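Local structure of MucR Phosphodiesterase (Pseudomonas aeruginosa, 5M1T) at residues L84-A87 / E88-G91; A104-Q107 / M108-L112; V157-S160 / T161-D165. The protein belongs to the EAL-domain family of phosphodiesterases and binds magnesium ions and the ligand C2E. All coordinates share one frame; numbering follows the deposited sequence.

Interaction 1. Residues L84-A87 / E88-G91. With C2E (9,9'-[(2R,3R,3aS,5S,7aR,9R,10R,10aS,12S,14aR)-3,5,10,12-tetrahydroxy-5,12-dioxidooctahydro-2H,7H-difuro[3,2-d:3',2'-j][1,3,7,9,2,8]tetraoxadiphosphacyclododecine-2,9-diyl]bis(2-amino-1,9-dihydro-6H-purin-6-one)), chain C.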
loop_
_atom_site.group_PDB
_atom_site.type_symbol
_atom_site.label_atom_id
_atom_site.label_comp_id
_atom_site.label_asym_id
_atom_site.label_seq_id
_atom_site.Cartn_x
_atom_site.Cartn_y
_atom_site.Cartn_z
ATOM N N LEU A 84 -3.893 12.908 12.919
ATOM C CA LEU A 84 -3.461 11.893 11.947
ATOM C C LEU A 84 -4.597 11.144 11.234
ATOM O O LEU A 84 -4.411 10.711 10.110
ATOM C CB LEU A 84 -2.490 10.891 12.576
ATOM C CG LEU A 84 -1.028 11.332 12.714
ATOM C CD1 LEU A 84 -0.217 10.197 13.294
ATOM C CD2 LEU A 84 -0.420 11.707 11.383
ATOM N N PRO A 85 -5.769 10.973 11.879
ATOM C CA PRO A 85 -6.868 10.355 11.151
ATOM C C PRO A 85 -7.388 11.205 9.976
ATOM O O PRO A 85 -7.712 10.663 8.923
ATOM C CB PRO A 85 -7.953 10.180 12.226
ATOM C CG PRO A 85 -7.190 10.158 13.509
ATOM C CD PRO A 85 -6.102 11.163 13.294
ATOM N N LEU A 86 -7.460 12.523 10.171
ATOM C CA LEU A 86 -7.745 13.455 9.087
ATOM C C LEU A 86 -6.657 13.398 8.017
ATOM O O LEU A 86 -6.939 13.435 6.819
ATOM C CB LEU A 86 -7.857 14.876 9.635
ATOM C CG LEU A 86 -8.121 15.988 8.625
ATOM C CD1 LEU A 86 -9.481 15.734 7.958
ATOM C CD2 LEU A 86 -8.077 17.393 9.253
ATOM N N ALA A 87 -5.404 13.302 8.446
ATOM C CA ALA A 87 -4.311 13.179 7.499
ATOM C C ALA A 87 -4.400 11.893 6.692
ATOM O O ALA A 87 -4.128 11.901 5.476
ATOM C CB ALA A 87 -2.965 13.283 8.200
ATOM N N GLU A 88 -4.800 10.796 7.345
ATOM C CA GLU A 88 -4.948 9.492 6.662
ATOM C C GLU A 88 -6.058 9.568 5.620
ATOM O O GLU A 88 -5.830 9.250 4.446
ATOM C CB GLU A 88 -5.224 8.361 7.660
ATOM C CG GLU A 88 -5.277 6.954 7.064
ATOM C CD GLU A 88 -3.910 6.269 6.927
ATOM O OE1 GLU A 88 -2.858 7.001 6.833
ATOM O OE2 GLU A 88 -3.895 4.995 6.879
ATOM N N LYS A 89 -7.245 10.005 6.050
ATOM C CA LYS A 89 -8.428 10.131 5.179
ATOM C C LYS A 89 -8.238 11.061 3.959
ATOM O O LYS A 89 -8.762 10.806 2.876
ATOM C CB LYS A 89 -9.626 10.599 6.025
ATOM C CG LYS A 89 -10.876 10.935 5.225
ATOM C CD LYS A 89 -12.114 11.155 6.111
ATOM C CE LYS A 89 -12.114 12.522 6.818
ATOM N NZ LYS A 89 -13.027 12.613 8.010
ATOM N N THR A 90 -7.497 12.144 4.145
ATOM C CA THR A 90 -7.274 13.140 3.090
ATOM C C THR A 90 -6.086 12.830 2.204
ATOM O O THR A 90 -5.987 13.348 1.109
ATOM C CB THR A 90 -7.022 14.533 3.681
ATOM O OG1 THR A 90 -5.975 14.451 4.681
ATOM C CG2 THR A 90 -8.330 15.083 4.296
ATOM N N GLY A 91 -5.174 11.991 2.684
ATOM C CA GLY A 91 -3.954 11.711 1.944
ATOM C C GLY A 91 -2.846 12.701 2.241
ATOM O O GLY A 91 -1.746 12.561 1.717
HETATM P P1 C2E C . 2.603 4.804 18.973
HETATM O O2P C2E C . 3.363 4.347 17.759
HETATM O O1P C2E C . 2.093 3.696 19.871
HETATM O "O5'" C2E C . 3.570 5.772 19.795
HETATM C "C5'" C2E C . 3.657 5.688 21.200
HETATM C "C4'" C2E C . 2.688 6.639 21.864
HETATM O "O4'" C2E C . 2.686 6.366 23.278
HETATM C "C3'" C2E C . 3.101 8.093 21.711
HETATM O "O3'" C2E C . 1.926 8.901 21.672
HETATM C "C2'" C2E C . 3.860 8.394 22.986
HETATM O "O2'" C2E C . 3.848 9.778 23.336
HETATM C "C1'" C2E C . 3.042 7.567 23.967
HETATM N N9 C2E C . 3.760 7.210 25.189
HETATM C C8 C2E C . 5.035 6.801 25.291
HETATM N N7 C2E C . 5.342 6.553 26.583
HETATM C C5 C2E C . 4.244 6.791 27.314
HETATM C C6 C2E C . 3.887 6.723 28.735
HETATM O O6 C2E C . 4.734 6.346 29.575
HETATM N N1 C2E C . 2.633 7.065 29.072
HETATM C C2 C2E C . 1.718 7.469 28.162
HETATM N N2 C2E C . 0.472 7.808 28.563
HETATM N N3 C2E C . 1.980 7.543 26.844
HETATM C C4 C2E C . 3.206 7.229 26.386
HETATM P P11 C2E C . 1.761 10.052 20.562
HETATM O O21 C2E C . 3.091 10.775 20.417
HETATM O O11 C2E C . 0.700 11.000 21.010
HETATM O O5A C2E C . 1.397 9.324 19.186
HETATM C C5A C2E C . 0.202 8.540 19.122
HETATM C C4A C2E C . 0.214 7.697 17.865
HETATM O O4A C2E C . 0.326 8.519 16.708
HETATM C C3A C2E C . 1.419 6.797 17.772
HETATM O O3A C2E C . 1.279 5.619 18.546
HETATM C C2A C2E C . 1.505 6.515 16.295
HETATM O O2A C2E C . 0.579 5.513 15.901
HETATM C C1A C2E C . 1.054 7.822 15.691
HETATM N N91 C2E C . 2.230 8.609 15.224
HETATM C C81 C2E C . 3.029 9.438 15.929
HETATM N N71 C2E C . 3.975 9.994 15.125
HETATM C C51 C2E C . 3.768 9.505 13.889
HETATM C C61 C2E C . 4.393 9.655 12.564
HETATM O O61 C2E C . 5.391 10.393 12.417
HETATM N N11 C2E C . 3.865 8.965 11.538
HETATM C C21 C2E C . 2.800 8.151 11.697
HETATM N N21 C2E C . 2.313 7.485 10.635
HETATM N N31 C2E C . 2.174 7.960 12.878
HETATM C C41 C2E C . 2.628 8.598 13.972
#

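Interaction 2. Residues A104-Q107 / M108-L112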
loop_
_atom_site.group_PDB
_atom_site.type_symbol
_atom_site.label_atom_id
_atom_site.label_comp_id
_atom_site.label_asym_id
_atom_site.label_seq_id
_atom_site.Cartn_x
_atom_site.Cartn_y
_atom_site.Cartn_z
ATOM N N ALA A 104 13.869 12.602 10.237
ATOM C CA ALA A 104 14.345 11.541 11.111
ATOM C C ALA A 104 15.698 11.045 10.600
ATOM O O ALA A 104 16.615 10.749 11.363
ATOM C CB ALA A 104 13.344 10.400 11.131
ATOM N N CYS A 105 15.808 10.891 9.297
ATOM C CA CYS A 105 17.066 10.420 8.724
ATOM C C CYS A 105 18.153 11.461 8.891
ATOM O O CYS A 105 19.294 11.128 9.144
ATOM C CB CYS A 105 16.902 10.020 7.247
ATOM S SG CYS A 105 16.007 8.452 7.026
ATOM N N ARG A 106 17.792 12.727 8.771
ATOM C CA ARG A 106 18.738 13.831 8.933
ATOM C C ARG A 106 19.274 13.815 10.344
ATOM O O ARG A 106 20.495 13.903 10.582
ATOM C CB ARG A 106 18.054 15.165 8.674
ATOM C CG ARG A 106 19.031 16.332 8.502
ATOM C CD ARG A 106 18.342 17.689 8.353
ATOM N NE ARG A 106 17.535 18.039 9.522
ATOM C CZ ARG A 106 18.014 18.530 10.678
ATOM N NH1 ARG A 106 19.310 18.780 10.843
ATOM N NH2 ARG A 106 17.182 18.781 11.692
ATOM N N GLN A 107 18.352 13.686 11.287
ATOM C CA GLN A 107 18.703 13.659 12.685
ATOM C C GLN A 107 19.594 12.476 13.070
ATOM O O GLN A 107 20.558 12.646 13.829
ATOM C CB GLN A 107 17.450 13.653 13.539
ATOM C CG GLN A 107 17.725 13.959 14.984
ATOM C CD GLN A 107 18.363 15.336 15.179
ATOM O OE1 GLN A 107 17.837 16.353 14.722
ATOM N NE2 GLN A 107 19.493 15.363 15.841
ATOM N N MET A 108 19.274 11.285 12.571
ATOM C CA MET A 108 20.071 10.112 12.903
ATOM C C MET A 108 21.505 10.280 12.381
ATOM O O MET A 108 22.480 10.019 13.106
ATOM C CB MET A 108 19.413 8.842 12.357
ATOM C CG MET A 108 20.039 7.528 12.835
ATOM S SD MET A 108 20.236 7.278 14.629
ATOM C CE MET A 108 18.599 7.514 15.158
ATOM N N ARG A 109 21.631 10.727 11.119
ATOM C CA ARG A 109 22.925 11.041 10.547
ATOM C C ARG A 109 23.725 11.976 11.461
ATOM O O ARG A 109 24.855 11.688 11.794
ATOM C CB ARG A 109 22.742 11.656 9.168
ATOM C CG ARG A 109 24.020 11.929 8.384
ATOM C CD ARG A 109 24.726 10.667 7.905
ATOM N NE ARG A 109 25.795 10.265 8.805
ATOM C CZ ARG A 109 26.253 9.017 8.953
ATOM N NH1 ARG A 109 25.714 8.005 8.279
ATOM N NH2 ARG A 109 27.251 8.767 9.804
ATOM N N LEU A 110 23.122 13.089 11.850
ATOM C CA LEU A 110 23.743 14.067 12.735
ATOM C C LEU A 110 24.242 13.422 14.057
ATOM O O LEU A 110 25.400 13.594 14.486
ATOM C CB LEU A 110 22.739 15.189 13.006
ATOM C CG LEU A 110 23.162 16.431 13.789
ATOM C CD1 LEU A 110 24.444 17.016 13.229
ATOM C CD2 LEU A 110 22.122 17.533 13.694
ATOM N N TRP A 111 23.373 12.632 14.670
ATOM C CA TRP A 111 23.727 11.888 15.860
ATOM C C TRP A 111 24.850 10.908 15.649
ATOM O O TRP A 111 25.700 10.781 16.526
ATOM C CB TRP A 111 22.526 11.119 16.401
ATOM C CG TRP A 111 21.527 11.989 17.089
ATOM C CD1 TRP A 111 21.782 13.156 17.742
ATOM C CD2 TRP A 111 20.117 11.743 17.229
ATOM N NE1 TRP A 111 20.621 13.655 18.274
ATOM C CE2 TRP A 111 19.585 12.812 17.971
ATOM C CE3 TRP A 111 19.259 10.723 16.790
ATOM C CZ2 TRP A 111 18.231 12.897 18.304
ATOM C CZ3 TRP A 111 17.921 10.800 17.115
ATOM C CH2 TRP A 111 17.416 11.889 17.867
ATOM N N LEU A 112 24.819 10.158 14.548
ATOM C CA LEU A 112 25.906 9.217 14.257
ATOM C C LEU A 112 27.247 9.968 14.114
ATOM O O LEU A 112 28.295 9.515 14.589
ATOM C CB LEU A 112 25.622 8.413 12.992
ATOM C CG LEU A 112 24.588 7.303 13.077
ATOM C CD1 LEU A 112 24.229 6.841 11.676
ATOM C CD2 LEU A 112 25.105 6.137 13.879
#

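Interaction 3. Residues V157-S160 / T161-D165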
loop_
_atom_site.group_PDB
_atom_site.type_symbol
_atom_site.label_atom_id
_atom_site.label_comp_id
_atom_site.label_asym_id
_atom_site.label_seq_id
_atom_site.Cartn_x
_atom_site.Cartn_y
_atom_site.Cartn_z
ATOM N N VAL A 157 5.174 -0.877 11.846
ATOM C CA VAL A 157 3.868 -1.106 11.262
ATOM C C VAL A 157 3.053 -1.838 12.328
ATOM O O VAL A 157 3.579 -2.702 13.067
ATOM C CB VAL A 157 3.977 -1.977 9.987
ATOM C CG1 VAL A 157 2.638 -2.108 9.298
ATOM C CG2 VAL A 157 4.940 -1.342 9.001
ATOM N N THR A 158 1.792 -1.478 12.475
ATOM C CA THR A 158 1.021 -2.068 13.566
ATOM C C THR A 158 0.697 -3.529 13.235
ATOM O O THR A 158 0.720 -3.945 12.063
ATOM C CB THR A 158 -0.298 -1.298 13.884
ATOM O OG1 THR A 158 -1.167 -1.310 12.733
ATOM C CG2 THR A 158 -0.007 0.153 14.375
ATOM N N GLU A 159 0.395 -4.296 14.276
ATOM C CA GLU A 159 -0.098 -5.652 14.126
ATOM C C GLU A 159 -1.248 -5.723 13.100
ATOM O O GLU A 159 -1.240 -6.557 12.214
ATOM C CB GLU A 159 -0.554 -6.185 15.498
ATOM C CG GLU A 159 -0.752 -7.704 15.532
ATOM C CD GLU A 159 -1.259 -8.192 16.874
ATOM O OE1 GLU A 159 -1.483 -7.322 17.758
ATOM O OE2 GLU A 159 -1.440 -9.433 17.040
ATOM N N SER A 160 -2.217 -4.830 13.222
ATOM C CA SER A 160 -3.402 -4.847 12.354
ATOM C C SER A 160 -2.988 -4.622 10.936
ATOM O O SER A 160 -3.440 -5.324 10.049
ATOM C CB SER A 160 -4.370 -3.710 12.701
ATOM O OG SER A 160 -4.599 -3.673 14.091
ATOM N N THR A 161 -2.117 -3.627 10.742
ATOM C CA THR A 161 -1.708 -3.215 9.406
ATOM C C THR A 161 -1.022 -4.377 8.749
ATOM O O THR A 161 -1.307 -4.686 7.591
ATOM C CB THR A 161 -0.815 -1.956 9.461
ATOM O OG1 THR A 161 -1.631 -0.843 9.818
ATOM C CG2 THR A 161 -0.142 -1.655 8.102
ATOM N N ALA A 162 -0.138 -5.044 9.491
ATOM C CA ALA A 162 0.685 -6.096 8.908
ATOM C C ALA A 162 -0.158 -7.313 8.601
ATOM O O ALA A 162 0.053 -7.972 7.597
ATOM C CB ALA A 162 1.831 -6.480 9.849
ATOM N N MET A 163 -1.099 -7.621 9.478
ATOM C CA MET A 163 -1.893 -8.857 9.365
ATOM C C MET A 163 -3.128 -8.699 8.450
ATOM O O MET A 163 -3.729 -9.693 8.026
ATOM C CB MET A 163 -2.309 -9.332 10.755
ATOM C CG MET A 163 -1.138 -9.809 11.623
ATOM S SD MET A 163 -0.388 -11.312 10.955
ATOM C CE MET A 163 1.091 -11.503 11.933
ATOM N N ARG A 164 -3.502 -7.478 8.101
ATOM C CA ARG A 164 -4.648 -7.328 7.222
ATOM C C ARG A 164 -4.459 -8.118 5.909
ATOM O O ARG A 164 -5.292 -8.947 5.555
ATOM C CB ARG A 164 -4.976 -5.864 6.950
ATOM C CG ARG A 164 -6.285 -5.688 6.188
ATOM C CD ARG A 164 -6.351 -4.318 5.507
ATOM N NE ARG A 164 -5.213 -4.100 4.616
ATOM C CZ ARG A 164 -5.157 -4.479 3.338
ATOM N NH1 ARG A 164 -6.184 -5.087 2.774
ATOM N NH2 ARG A 164 -4.075 -4.239 2.608
ATOM N N ASP A 165 -3.373 -7.873 5.183
ATOM C CA ASP A 165 -3.080 -8.732 4.019
ATOM C C ASP A 165 -1.643 -9.248 4.139
ATOM O O ASP A 165 -0.713 -8.655 3.587
ATOM C CB ASP A 165 -3.308 -7.972 2.715
ATOM C CG ASP A 165 -3.111 -8.843 1.478
ATOM O OD1 ASP A 165 -2.513 -9.941 1.585
ATOM O OD2 ASP A 165 -3.534 -8.397 0.387
HETATM O O HOH W 1 0.382 0.702 10.786
#

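Interaction 1. Residues L84-A87 / E88-G91
Thr90 folds its side chain back over the last turn of helix 84-90 and meets Leu86, four residues earlier. Its CB stands 3.3 Å from Leu86 O. From there the two branches part. OG1 takes the position between the backbone N and the carbonyl carbon (chi1 52°), which brings it within 2.6 Å of Leu86 O, to which it donates a hydrogen bond. CG2 also lies 3.3 Å from Leu86 O, and beyond it meets Leu86 CD1 at 3.9 Å. Leu86 O thereby accepts twice, because Thr90 N also bonds to it at 3.0 Å. The two donors arrive from opposite faces of the carbonyl plane, so the oxygen is gripped from both sides by one residue. OG1 receives a further, weak bond from Leu92 N just beyond the helix end. Gly91 ends the helical run with a positive phi of 87°, a value at which a CB would press on the preceding carbonyl oxygen. Within the EAL domain, a TIM-barrel-like fold, this short helix precedes helix 93-113, and Leu84, Ala87 and Glu88 all touch Ile93 of that helix. At the other end, Glu88 N bonds to Leu84 O at 2.8 Å, but the two side chains end at different partners. The Glu88 carboxylate leaves for Ser126 OG and Leu128 N, one oxygen to each. Leu84 belongs to the ligand pocket: its CD1 lies against one guanine of C2E, 3.3 Å from the ligand atom N31.

Interaction 2. Residues A104-Q107 / M108-L112
Gln107 lays its side chain across one face of the Trp111 indole, four residues on along helix 93-113. This helix belongs to the TIM-barrel-like EAL domain and packs against the barrel strands: Ala104 and Met108 touch Ile121 on strand 120-124, and Gln107 touches Tyr50 on strand 46-55. The tight side of the contact is this glutamine-tryptophan pair. Gln107 CG is anti to its own backbone N (chi1 -166°), and a bend at chi2 then carries the NE2 end of the amide over the ring. CG itself makes a CH-pi contact, 3.5 Å from the centroid of the Trp111 six-membered ring and almost straight above it. Farther out, NE2 sits above the same face, displaced toward the rim, and the amide plane is turned 55° from the indole. Gln107 O adds a backbone grip on Trp111 N at 2.9 Å, while Met108 CE meets the indole at its edge. Trp119 and Tyr50 also pack against Trp111, both in edge-to-face arrangements. The contact is looser at the exposed pair Arg106 and Leu110. They run side by side in the same direction, yet their nearest side-chain atoms, Arg106 NH1 and Leu110 CD2, are 4.2 Å apart. The Arg106 guanidinium pairs with Glu103, one turn back, whereas Arg109, set apart from this loose pair, is firmly bonded through salt bridges with Asp113 and Glu149 and a hydrogen bond to Ser147 O. Leu112 CD1 rests over one face of the Arg109 guanidinium. On the packed side, the amide nitrogen and the indole nitrogen are both donors and do not bond, although Gln107 NE2 lies 3.2 Å from Trp111 NE1.

Interaction 3. Residues V157-S160 / T161-D165
A single water joins Thr158 to Thr161 where strand 153-158 turns directly into helix 159-164. It accepts a hydrogen bond from Thr158 N at 3.1 Å and forms another with Thr161 OG1 at 2.7 Å, bridging the last strand residue and the first turn of the helix. Thr158 occupies the N-cap position, and its side chain crosses that of Thr161 at about a right angle. The torsion of Thr161 sorts its two branches: OG1, anti to the carbonyl carbon (chi1 -71°), faces the water, whereas CG2, anti to the backbone N, faces Val157 CG1, at a modelled spacing that is doubtful. Phe130 of helix 127-131 touches both residues. This strand-to-helix junction lies at the C-terminal end of a strand in the TIM-barrel-like EAL domain, the end where ligand and metals sit; Glu156, just before Val157, is a magnesium ligand, and Thr158 touches Asp187, a ligand of the second ion. Ala162 N begins the helical bonding by donating to Thr158 O at 2.9 Å, and Met163 N and Arg164 N repeat it on Glu159 O and Ser160 O. Glu159 sends its carboxylate away from this turn: OE1 accepts from Gly189 N and Gly191 N, and OE2 is bonded to Ser193 OG, so both oxygens of a buried acid are satisfied. Met163 folds CB and CG back over Glu159 O, each 3.3 Å from that oxygen.

How the interactions relate
Along the chain the contacts follow one another in series, all within the EAL domain. Interactions 1 and 2 lie on consecutive helices, 84-90 and 93-113, with centres about 27 Å apart and nearest atoms about 14 Å apart. Interaction 3 follows strand 120-124 and helices 127-131 and 135-145; its centre is about 18 Å from that of interaction 1 and about 28 Å from that of interaction 2, which lies on the opposite side of the chain's centre. None touches another. Interactions 1 and 3 border the pocket, through Leu84 beside C2E and the Thr158 side chain, about 6 Å from a bound magnesium ion, while interaction 2 packs a helix against the barrel strands that carry the site.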